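Local coordinates for protein citrate synthase (Thermotoga maritima, PDB 2P2W) that probably catalyses the condensation of oxaloacetate with acetyl-CoA and water to give citrate and CoA, a step of the tricarboxylic acid cycle, at residues A[144-147]-A[148-151]; A[347-350]-A[351-354]; A[18-21]-A[22-25]. All blocks are in the same frame, centred on the assembly; numbering follows the deposited sequence.

How the contacts relate
Contact 1 is largely buried, contact 3 partly so, and contact 2 lies at the surface of its own chain, its centre about 37 Å from the chain's centre. No element is held twice: contact 1 starts helix 147-156, contact 3 turns strand 17-20 into strand 25-28, and contact 2 leads off the end of strand 346-349. Contacts 2 and 3 still meet through the dimer, because Tyr-349 and Met-353 of one subunit pack on Tyr-18 of the other; within one chain their centres are about 39 Å apart. In contacts 1 and 3 a carboxylate accepts a backbone N-H, whereas contact 2 relies on a tyrosine ring, its hydroxyl and a methionine sulfur.

Contact 1 of 3, residues A[144-147]-A[148-151]; sequences DLSH and VENF
Ser-146 and Glu-149 exchange hydrogen bonds between side chain and backbone at the start of helix 147-156. Ser-146 OG accepts from Glu-149 N at 3.1 Å. In return Ser-146 N donates to Glu-149 OE1, also at 3.1 Å and almost straight (N-H...O 177°), reaching that oxygen on its anti side and somewhat out of the carboxylate plane. Each torsion serves its bond: Ser-146 chi1 of 77° sets OG between the backbone N and the carbonyl carbon, and Glu-149, with CG anti to its own carbonyl carbon, runs extended back along the N-terminal turn. Together the two bonds make a capping box with Ser-146 as N-cap, so that Glu-149 N, in the first turn, finds a side-chain acceptor. Helical backbone bonds begin at once, Asn-150 N to Ser-146 O at 2.8 Å and Phe-151 N to His-147 O at 3.2 Å. Replacing Glu-149 by alanine would probably leave Ser-146 N without its carboxylate acceptor and reduce the capping box to the single bond from the backbone N to Ser-146 OG.

Three waters complete the polar contacts. One accepts from both Ser-146 OG and Val-148 N, so the serine hydroxyl gives as well as receives; another donates to Glu-149 OE1 at 2.9 Å, and a third bridges His-147 O and Asn-150 ND2. Asn-150 OD1 takes its bond from Arg-142 N in the preceding loop.

Leu-145 packs alongside by van der Waals contact, crossing Glu-149 at about a right angle. Its CD2 lies 3.8 Å from the carboxylate oxygen Glu-149 OE1, while CD1 rests against Asn-150 CA at 4.0 Å. Val-148 packs on helix 163-173, and Phe-151 on helix 110-133.

Contact 2 of 3, residues A[347-350]-A[351-354]; sequences SEYV and GPMD
Gly-351 and Tyr-349 carry most of this contact, the chain running on along one face of the tyrosine ring just after strand 346-349. Tyr-349 CG stands anti to the backbone N (chi1 -174°), which sends the ring forward along the following residues. Gly-351 N lies 3.4 Å from the Tyr-349 ring plane, over its centre, and Gly-351 CA makes a CH-pi contact over the same face, 3.8 Å from the centroid and 30° off the ring normal. The missing side chain matters: a CB built on Gly-351 would clash with Tyr-349 OH.

Beyond the glycine, Tyr-349 OH donates to Pro-352 O at 2.6 Å, using a lone pair of the carbonyl oxygen, in the carbonyl plane. With the ring packed on the glycine, this bond closes a small loop from Tyr-349 to Pro-352. The loop belongs to a C-terminal arm that reaches over the partner, as in other citrate synthase dimers: Glu-348 and Tyr-349 pair in a parallel beta ladder with a strand of the second subunit, Glu-348 forms a salt bridge with Lys-10 of that subunit, and the Tyr-349 ring meets the ring of Tyr-18 of the same neighbour.

Met-353 meets the ring at its edge. Its SD lies 3.4 Å from Tyr-349 CE2 and 4.7 Å from the ring centroid, 77° off the normal, an edge-on Met-aromatic contact. Bends at chi2 and chi3 curl the methionine back, so that its tail runs counter to the tyrosine side chain. On the ring's hydroxyl end, Pro-352 CD comes within 3.4 Å of Tyr-349 OH.

Contact 3 of 3, residues A[18-21]-A[22-25]; sequences YLDG and INGR
A beta hairpin turn joins strand 17-20 to strand 25-28, with a G1 beta bulge in which Gly-24 and Arg-25 both face Asp-20. Asp-20 and Arg-25 form an antiparallel hydrogen-bonded pair: Asp-20 N donates to Arg-25 O at 2.9 Å and Arg-25 N to Asp-20 O at 3.1 Å. Gly-24 has positive phi (62°), a conformation glycine adopts more readily than other residues.

The Asp-20 carboxylate grips the turn. CG anti to the backbone N (chi1 -175°) carries it out over the turn, where OD1 accepts from Asn-23 N at 3.0 Å, the N-H arriving from above the carboxylate plane. OD2 accepts from Asn-23 ND2, also at 3.0 Å, on its syn side, and itself lies close to the Asn-23 amide plane. Carboxylate and amide planes stand 75° apart. Alongside, Asp-20 CB and Arg-25 CB touch at 4.0 Å.

Leu-19 packs near the predicted active-site His-250, its side chain about 5 Å from it and from a bound citrate. Asn-23 holds one carboxylate oxygen through its backbone and the other through its side chain, so the carboxylate's rotation is probably restrained and its negative charge probably stabilised.

Contact 1 of 3, residues A[144-147]-A[148-151]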
loop_
_atom_site.group_PDB
_atom_site.type_symbol
_atom_site.label_atom_id
_atom_site.label_comp_id
_atom_site.label_asym_id
_atom_site.label_seq_id
_atom_site.Cartn_x
_atom_site.Cartn_y
_atom_site.Cartn_z
ATOM N N ASP A 144 -15.291 12.564 27.519
ATOM C CA ASP A 144 -16.727 12.778 27.688
ATOM C C ASP A 144 -17.419 13.123 26.368
ATOM O O ASP A 144 -18.632 13.325 26.337
ATOM C CB ASP A 144 -16.993 13.882 28.725
ATOM C CG ASP A 144 -16.544 15.253 28.256
ATOM O OD1 ASP A 144 -15.424 15.364 27.714
ATOM O OD2 ASP A 144 -17.304 16.228 28.443
ATOM N N LEU A 145 -16.650 13.175 25.281
ATOM C CA LEU A 145 -17.199 13.491 23.959
ATOM C C LEU A 145 -17.197 12.281 23.018
ATOM O O LEU A 145 -16.375 11.378 23.156
ATOM C CB LEU A 145 -16.394 14.619 23.311
ATOM C CG LEU A 145 -16.344 15.981 24.013
ATOM C CD1 LEU A 145 -15.525 16.945 23.166
ATOM C CD2 LEU A 145 -17.758 16.521 24.213
ATOM N N SER A 146 -18.113 12.275 22.053
ATOM C CA SER A 146 -18.199 11.180 21.084
ATOM C C SER A 146 -17.026 11.266 20.110
ATOM O O SER A 146 -16.303 12.261 20.095
ATOM C CB SER A 146 -19.514 11.256 20.304
ATOM O OG SER A 146 -19.462 12.267 19.308
ATOM N N HIS A 147 -16.841 10.220 19.307
ATOM C CA HIS A 147 -15.752 10.163 18.327
ATOM C C HIS A 147 -15.708 11.395 17.413
ATOM O O HIS A 147 -14.655 12.013 17.243
ATOM C CB HIS A 147 -15.893 8.893 17.476
ATOM C CG HIS A 147 -14.699 8.587 16.622
ATOM N ND1 HIS A 147 -13.462 8.274 17.149
ATOM C CD2 HIS A 147 -14.561 8.514 15.276
ATOM C CE1 HIS A 147 -12.616 8.021 16.163
ATOM N NE2 HIS A 147 -13.257 8.159 15.018
ATOM N N VAL A 148 -16.849 11.749 16.827
ATOM C CA VAL A 148 -16.922 12.894 15.919
ATOM C C VAL A 148 -16.918 14.232 16.671
ATOM O O VAL A 148 -16.238 15.173 16.263
ATOM C CB VAL A 148 -18.174 12.795 15.015
ATOM C CG1 VAL A 148 -18.224 13.970 14.048
ATOM C CG2 VAL A 148 -18.148 11.480 14.243
ATOM N N GLU A 149 -17.675 14.319 17.763
ATOM C CA GLU A 149 -17.706 15.545 18.568
ATOM C C GLU A 149 -16.282 15.888 18.976
ATOM O O GLU A 149 -15.837 17.033 18.867
ATOM C CB GLU A 149 -18.513 15.337 19.854
ATOM C CG GLU A 149 -20.000 15.532 19.734
ATOM C CD GLU A 149 -20.714 15.279 21.052
ATOM O OE1 GLU A 149 -20.131 14.608 21.941
ATOM O OE2 GLU A 149 -21.865 15.743 21.194
ATOM N N ASN A 150 -15.574 14.876 19.462
ATOM C CA ASN A 150 -14.208 15.058 19.918
ATOM C C ASN A 150 -13.251 15.496 18.821
ATOM O O ASN A 150 -12.334 16.286 19.067
ATOM C CB ASN A 150 -13.679 13.778 20.549
ATOM C CG ASN A 150 -12.258 13.933 21.026
ATOM O OD1 ASN A 150 -11.980 14.667 21.977
ATOM N ND2 ASN A 150 -11.346 13.218 20.380
ATOM N N PHE A 151 -13.440 14.968 17.617
ATOM C CA PHE A 151 -12.571 15.350 16.515
ATOM C C PHE A 151 -12.739 16.841 16.267
ATOM O O PHE A 151 -11.763 17.585 16.163
ATOM C CB PHE A 151 -12.926 14.570 15.248
ATOM C CG PHE A 151 -12.179 15.030 14.028
ATOM C CD1 PHE A 151 -10.805 15.244 14.079
ATOM C CD2 PHE A 151 -12.848 15.248 12.828
ATOM C CE1 PHE A 151 -10.103 15.671 12.951
ATOM C CE2 PHE A 151 -12.156 15.675 11.690
ATOM C CZ PHE A 151 -10.781 15.886 11.754
HETATM O O HOH W 1 -21.238 13.374 24.306
HETATM O O HOH W 2 -19.185 10.109 17.062
HETATM O O HOH W 3 -11.917 11.851 18.252
#

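Contact 2 of 3, residues A[347-350]-A[351-354]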
loop_
_atom_site.group_PDB
_atom_site.type_symbol
_atom_site.label_atom_id
_atom_site.label_comp_id
_atom_site.label_asym_id
_atom_site.label_seq_id
_atom_site.Cartn_x
_atom_site.Cartn_y
_atom_site.Cartn_z
ATOM N N SER A 347 0.936 -11.042 -15.992
ATOM C CA SER A 347 0.762 -10.139 -17.116
ATOM C C SER A 347 1.001 -10.879 -18.416
ATOM O O SER A 347 1.379 -12.045 -18.415
ATOM C CB SER A 347 1.758 -8.981 -17.027
ATOM O OG SER A 347 3.083 -9.436 -17.266
ATOM N N GLU A 348 0.763 -10.191 -19.525
ATOM C CA GLU A 348 1.003 -10.755 -20.842
ATOM C C GLU A 348 2.331 -10.127 -21.244
ATOM O O GLU A 348 2.440 -8.903 -21.320
ATOM C CB GLU A 348 -0.107 -10.335 -21.811
ATOM C CG GLU A 348 0.159 -10.662 -23.282
ATOM C CD GLU A 348 0.139 -12.151 -23.580
ATOM O OE1 GLU A 348 -0.550 -12.898 -22.853
ATOM O OE2 GLU A 348 0.804 -12.575 -24.548
ATOM N N TYR A 349 3.350 -10.951 -21.471
ATOM C CA TYR A 349 4.654 -10.418 -21.845
ATOM C C TYR A 349 4.694 -10.012 -23.308
ATOM O O TYR A 349 4.439 -10.829 -24.192
ATOM C CB TYR A 349 5.763 -11.442 -21.584
ATOM C CG TYR A 349 7.146 -10.881 -21.831
ATOM C CD1 TYR A 349 7.642 -9.832 -21.053
ATOM C CD2 TYR A 349 7.955 -11.381 -22.853
ATOM C CE1 TYR A 349 8.908 -9.293 -21.286
ATOM C CE2 TYR A 349 9.223 -10.849 -23.096
ATOM C CZ TYR A 349 9.692 -9.806 -22.309
ATOM O OH TYR A 349 10.941 -9.271 -22.548
ATOM N N VAL A 350 5.028 -8.747 -23.551
ATOM C CA VAL A 350 5.116 -8.213 -24.903
ATOM C C VAL A 350 6.507 -7.651 -25.198
ATOM O O VAL A 350 6.700 -6.929 -26.179
ATOM C CB VAL A 350 4.067 -7.096 -25.129
ATOM C CG1 VAL A 350 2.667 -7.687 -25.092
ATOM C CG2 VAL A 350 4.214 -6.014 -24.066
ATOM N N GLY A 351 7.475 -7.990 -24.350
ATOM C CA GLY A 351 8.830 -7.498 -24.532
ATOM C C GLY A 351 9.696 -8.366 -25.431
ATOM O O GLY A 351 9.217 -9.350 -26.002
ATOM N N PRO A 352 10.990 -8.029 -25.570
ATOM C CA PRO A 352 11.926 -8.782 -26.408
ATOM C C PRO A 352 12.269 -10.149 -25.832
ATOM O O PRO A 352 12.096 -10.394 -24.639
ATOM C CB PRO A 352 13.139 -7.861 -26.475
ATOM C CG PRO A 352 13.022 -6.681 -25.580
ATOM C CD PRO A 352 11.675 -6.901 -24.913
ATOM N N MET A 353 12.755 -11.035 -26.692
ATOM C CA MET A 353 13.129 -12.385 -26.287
ATOM C C MET A 353 14.551 -12.692 -26.736
ATOM O O MET A 353 15.057 -12.093 -27.687
ATOM C CB MET A 353 12.179 -13.410 -26.918
ATOM C CG MET A 353 10.708 -13.204 -26.603
ATOM S SD MET A 353 10.317 -13.561 -24.881
ATOM C CE MET A 353 10.581 -15.329 -24.833
ATOM N N ASP A 354 15.188 -13.625 -26.039
ATOM C CA ASP A 354 16.542 -14.057 -26.362
ATOM C C ASP A 354 17.519 -12.911 -26.602
ATOM O O ASP A 354 18.142 -12.829 -27.661
ATOM C CB ASP A 354 16.502 -14.963 -27.594
ATOM C CG ASP A 354 15.455 -16.050 -27.475
ATOM O OD1 ASP A 354 15.615 -16.940 -26.612
ATOM O OD2 ASP A 354 14.466 -16.010 -28.239
#

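Contact 3 of 3, residues A[18-21]-A[22-25]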
loop_
_atom_site.group_PDB
_atom_site.type_symbol
_atom_site.label_atom_id
_atom_site.label_comp_id
_atom_site.label_asym_id
_atom_site.label_seq_id
_atom_site.Cartn_x
_atom_site.Cartn_y
_atom_site.Cartn_z
ATOM N N TYR A 18 -23.226 -4.668 0.266
ATOM C CA TYR A 18 -23.794 -4.959 -1.039
ATOM C C TYR A 18 -23.896 -3.650 -1.802
ATOM O O TYR A 18 -24.561 -2.709 -1.363
ATOM C CB TYR A 18 -25.178 -5.603 -0.918
ATOM C CG TYR A 18 -25.867 -5.782 -2.258
ATOM C CD1 TYR A 18 -25.193 -6.354 -3.340
ATOM C CD2 TYR A 18 -27.179 -5.355 -2.453
ATOM C CE1 TYR A 18 -25.810 -6.493 -4.586
ATOM C CE2 TYR A 18 -27.807 -5.488 -3.693
ATOM C CZ TYR A 18 -27.118 -6.055 -4.754
ATOM O OH TYR A 18 -27.732 -6.172 -5.981
ATOM N N LEU A 19 -23.212 -3.596 -2.939
ATOM C CA LEU A 19 -23.204 -2.419 -3.791
ATOM C C LEU A 19 -24.039 -2.709 -5.035
ATOM O O LEU A 19 -23.643 -3.511 -5.876
ATOM C CB LEU A 19 -21.768 -2.086 -4.191
ATOM C CG LEU A 19 -21.548 -0.951 -5.193
ATOM C CD1 LEU A 19 -22.179 0.327 -4.678
ATOM C CD2 LEU A 19 -20.054 -0.764 -5.414
ATOM N N ASP A 20 -25.197 -2.063 -5.136
ATOM C CA ASP A 20 -26.082 -2.254 -6.279
ATOM C C ASP A 20 -25.842 -1.114 -7.264
ATOM O O ASP A 20 -26.494 -0.075 -7.189
ATOM C CB ASP A 20 -27.541 -2.244 -5.817
ATOM C CG ASP A 20 -28.516 -2.552 -6.940
ATOM O OD1 ASP A 20 -28.134 -2.435 -8.121
ATOM O OD2 ASP A 20 -29.675 -2.900 -6.636
ATOM N N GLY A 21 -24.900 -1.311 -8.179
ATOM C CA GLY A 21 -24.579 -0.280 -9.153
ATOM C C GLY A 21 -25.678 0.011 -10.158
ATOM O O GLY A 21 -25.789 1.128 -10.659
ATOM N N ILE A 22 -26.499 -0.989 -10.456
ATOM C CA ILE A 22 -27.581 -0.810 -11.420
ATOM C C ILE A 22 -28.689 0.108 -10.901
ATOM O O ILE A 22 -29.150 0.991 -11.619
ATOM C CB ILE A 22 -28.191 -2.174 -11.821
ATOM C CG1 ILE A 22 -27.125 -3.032 -12.507
ATOM C CG2 ILE A 22 -29.379 -1.969 -12.756
ATOM C CD1 ILE A 22 -27.595 -4.434 -12.864
ATOM N N ASN A 23 -29.104 -0.092 -9.652
ATOM C CA ASN A 23 -30.166 0.718 -9.061
ATOM C C ASN A 23 -29.674 1.845 -8.151
ATOM O O ASN A 23 -30.473 2.549 -7.539
ATOM C CB ASN A 23 -31.131 -0.186 -8.293
ATOM C CG ASN A 23 -31.786 -1.219 -9.190
ATOM O OD1 ASN A 23 -32.450 -0.873 -10.167
ATOM N ND2 ASN A 23 -31.596 -2.493 -8.867
ATOM N N GLY A 24 -28.360 2.012 -8.065
ATOM C CA GLY A 24 -27.805 3.069 -7.237
ATOM C C GLY A 24 -28.134 2.942 -5.762
ATOM O O GLY A 24 -28.564 3.906 -5.129
ATOM N N ARG A 25 -27.931 1.753 -5.209
ATOM C CA ARG A 25 -28.199 1.519 -3.797
ATOM C C ARG A 25 -26.959 0.950 -3.118
ATOM O O ARG A 25 -26.179 0.223 -3.733
ATOM C CB ARG A 25 -29.376 0.551 -3.620
ATOM C CG ARG A 25 -30.712 1.087 -4.118
ATOM C CD ARG A 25 -31.063 2.423 -3.471
ATOM N NE ARG A 25 -31.305 2.320 -2.033
ATOM C CZ ARG A 25 -32.402 1.789 -1.493
ATOM N NH1 ARG A 25 -33.363 1.306 -2.268
ATOM N NH2 ARG A 25 -32.541 1.754 -0.172
#